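PDB 3KUM: dipeptide Epimerase from Enterococcus faecalis, which belongs to the mandelate racemase/muconate lactonizing enzyme family of the enolase superfamily and binds a magnesium ion in its barrel domain. Local coordinates for residues L158-G163 against I184-D189. Numbering follows the deposited sequence.
Sequences LKIKVG and IKLRLD. With MG (magnesium ion), chain K; TYR (tyrosine), chain J; ARG (arginine), chain I.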
# COMPACT_ATOMS: atom_id res chain seq x y z
N LEU A 158 -16.38 -14.52 -19.58
CA LEU A 158 -17.49 -13.63 -19.86
C LEU A 158 -18.16 -13.17 -18.58
O LEU A 158 -18.43 -13.98 -17.69
CB LEU A 158 -18.52 -14.33 -20.75
CG LEU A 158 -18.01 -15.01 -22.02
CD1 LEU A 158 -19.20 -15.57 -22.80
CD2 LEU A 158 -17.23 -14.03 -22.88
N LYS A 159 -18.41 -11.87 -18.47
CA LYS A 159 -19.09 -11.33 -17.30
C LYS A 159 -20.55 -11.21 -17.71
O LYS A 159 -20.86 -10.57 -18.72
CB LYS A 159 -18.51 -9.96 -16.93
CG LYS A 159 -19.16 -9.34 -15.69
CD LYS A 159 -18.38 -8.14 -15.16
CE LYS A 159 -19.04 -7.59 -13.90
NZ LYS A 159 -18.25 -6.50 -13.26
N ILE A 160 -21.44 -11.82 -16.94
CA ILE A 160 -22.87 -11.81 -17.25
C ILE A 160 -23.72 -11.05 -16.25
O ILE A 160 -23.75 -11.37 -15.07
CB ILE A 160 -23.41 -13.26 -17.33
CG1 ILE A 160 -22.61 -14.05 -18.38
CG2 ILE A 160 -24.90 -13.25 -17.66
CD1 ILE A 160 -22.89 -15.54 -18.37
N LYS A 161 -24.45 -10.05 -16.75
CA LYS A 161 -25.32 -9.26 -15.90
C LYS A 161 -26.69 -9.94 -15.74
O LYS A 161 -27.21 -10.53 -16.68
CB LYS A 161 -25.52 -7.86 -16.50
CG LYS A 161 -24.26 -6.99 -16.51
CD LYS A 161 -23.93 -6.47 -15.12
CE LYS A 161 -22.70 -5.58 -15.14
NZ LYS A 161 -22.36 -5.05 -13.79
N VAL A 162 -27.25 -9.84 -14.54
CA VAL A 162 -28.55 -10.41 -14.24
C VAL A 162 -29.15 -9.53 -13.17
O VAL A 162 -28.45 -8.70 -12.58
CB VAL A 162 -28.43 -11.86 -13.69
CG1 VAL A 162 -27.76 -12.76 -14.71
CG2 VAL A 162 -27.65 -11.86 -12.38
N GLY A 163 -30.45 -9.68 -12.91
CA GLY A 163 -31.08 -8.86 -11.90
C GLY A 163 -32.52 -8.46 -12.14
O GLY A 163 -33.01 -7.54 -11.48
N ILE A 184 -15.13 -22.02 -21.08
CA ILE A 184 -15.26 -20.57 -20.94
C ILE A 184 -15.67 -20.25 -19.50
O ILE A 184 -16.64 -20.80 -18.99
CB ILE A 184 -16.34 -20.00 -21.90
CG1 ILE A 184 -16.07 -20.44 -23.34
CG2 ILE A 184 -16.36 -18.47 -21.81
CD1 ILE A 184 -14.75 -19.97 -23.90
N LYS A 185 -14.92 -19.37 -18.85
CA LYS A 185 -15.23 -18.98 -17.48
C LYS A 185 -16.40 -18.01 -17.49
O LYS A 185 -16.47 -17.12 -18.33
CB LYS A 185 -14.01 -18.32 -16.82
CG LYS A 185 -12.75 -19.17 -16.89
CD LYS A 185 -11.55 -18.48 -16.24
CE LYS A 185 -11.79 -18.23 -14.75
NZ LYS A 185 -12.13 -19.49 -14.04
N LEU A 186 -17.33 -18.19 -16.56
CA LEU A 186 -18.49 -17.31 -16.49
C LEU A 186 -18.67 -16.69 -15.12
O LEU A 186 -18.93 -17.39 -14.14
CB LEU A 186 -19.77 -18.09 -16.84
CG LEU A 186 -19.88 -18.72 -18.23
CD1 LEU A 186 -21.16 -19.53 -18.30
CD2 LEU A 186 -19.87 -17.64 -19.30
N ARG A 187 -18.53 -15.37 -15.05
CA ARG A 187 -18.73 -14.65 -13.79
C ARG A 187 -20.06 -13.92 -13.91
O ARG A 187 -20.41 -13.42 -14.97
CB ARG A 187 -17.57 -13.66 -13.56
CG ARG A 187 -17.15 -12.88 -14.79
CD ARG A 187 -15.82 -12.13 -14.58
NE ARG A 187 -14.76 -13.00 -14.08
CZ ARG A 187 -13.45 -12.79 -14.26
NH1 ARG A 187 -13.02 -11.74 -14.95
NH2 ARG A 187 -12.58 -13.64 -13.75
N LEU A 188 -20.83 -13.88 -12.82
CA LEU A 188 -22.12 -13.21 -12.85
C LEU A 188 -22.10 -11.95 -11.99
O LEU A 188 -21.36 -11.88 -11.01
CB LEU A 188 -23.22 -14.13 -12.34
CG LEU A 188 -23.29 -15.56 -12.89
CD1 LEU A 188 -24.48 -16.27 -12.26
CD2 LEU A 188 -23.40 -15.55 -14.40
N ASP A 189 -22.92 -10.98 -12.36
CA ASP A 189 -23.02 -9.72 -11.64
C ASP A 189 -24.51 -9.36 -11.55
O ASP A 189 -25.14 -9.08 -12.56
CB ASP A 189 -22.28 -8.62 -12.41
CG ASP A 189 -22.06 -7.37 -11.58
OD1 ASP A 189 -22.82 -7.16 -10.61
OD2 ASP A 189 -21.14 -6.60 -11.91
MG MG K . -20.20 -5.17 -10.41
N TYR J . -19.26 -1.83 -14.59
CA TYR J . -20.13 -1.81 -13.42
C TYR J . -20.05 -3.08 -12.58
O TYR J . -19.05 -3.83 -12.71
CB TYR J . -21.57 -1.58 -13.86
CG TYR J . -21.80 -0.24 -14.52
CD1 TYR J . -22.67 -0.12 -15.60
CD2 TYR J . -21.16 0.91 -14.06
CE1 TYR J . -22.90 1.10 -16.21
CE2 TYR J . -21.38 2.15 -14.66
CZ TYR J . -22.25 2.23 -15.75
OH TYR J . -22.47 3.43 -16.39
OXT TYR J . -20.99 -3.30 -11.78
N ARG I . -17.85 -4.09 -17.06
CA ARG I . -18.30 -2.73 -16.63
C ARG I . -19.26 -2.84 -15.45
O ARG I . -20.00 -3.83 -15.33
CB ARG I . -19.02 -2.01 -17.77
CG ARG I . -18.33 -2.12 -19.10
CD ARG I . -19.32 -1.86 -20.21
NE ARG I . -18.86 -2.38 -21.49
CZ ARG I . -19.64 -2.56 -22.55
NH1 ARG I . -20.93 -2.26 -22.47
NH2 ARG I . -19.14 -3.03 -23.68
O HOH W 1 -21.68 -5.32 -8.98
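K161 and D189 sit across from each other on neighbouring parallel strands, and their side chains run alongside one another toward the magnesium ion. K161 NZ donates to D189 OD2 at 2.7 Å in a salt bridge, meeting that oxygen from above the carboxylate plane rather than within it. The same OD2 coordinates the magnesium at 2.3 Å, while OD1 accepts a hydrogen bond from water 1, itself a ligand of the metal. E215 and D240 supply the other protein ligands. K159 holds its CG opposite the backbone N (chi1 -179°) and continues fully extended, which carries NZ to the carboxylate of the bound tyrosine, 2.8 Å from TYR O. On the way, K159 CE passes 3.1 Å from D189 OD2. K161 NZ adds a weak bond to the carbonyl O of the bound arginine.

Behind these groups the backbones are joined by five hydrogen bonds. I160 bonds through both its N and its O: its N donates to R187 O at 2.7 Å and its O accepts from D189 N. L158 does likewise with K185 and R187, and V162 N closes the series on D189 O.

The opposite face of the sheet is apolar. I160 CB packs against L188 CD2 at 3.7 Å, side by side, while I160 CD1 reaches L186 CD2; L158 CG rests on I184 CG2. Helices 140-153 and 166-180 cover this face, the latter being the crossover of the beta-alpha-beta unit in the TIM-type barrel. Back on the lysine face, the side chains of R187 and K159 cross at about a right angle, R187 CG touching K159 CB, and the R187 guanidinium is engaged by E212 and D132.

With OD2 shared by the magnesium and K161 NZ, and OD1 held by the metal-bound water, the D189 carboxylate is fixed beside the two lysine amines that reach the bound ligands.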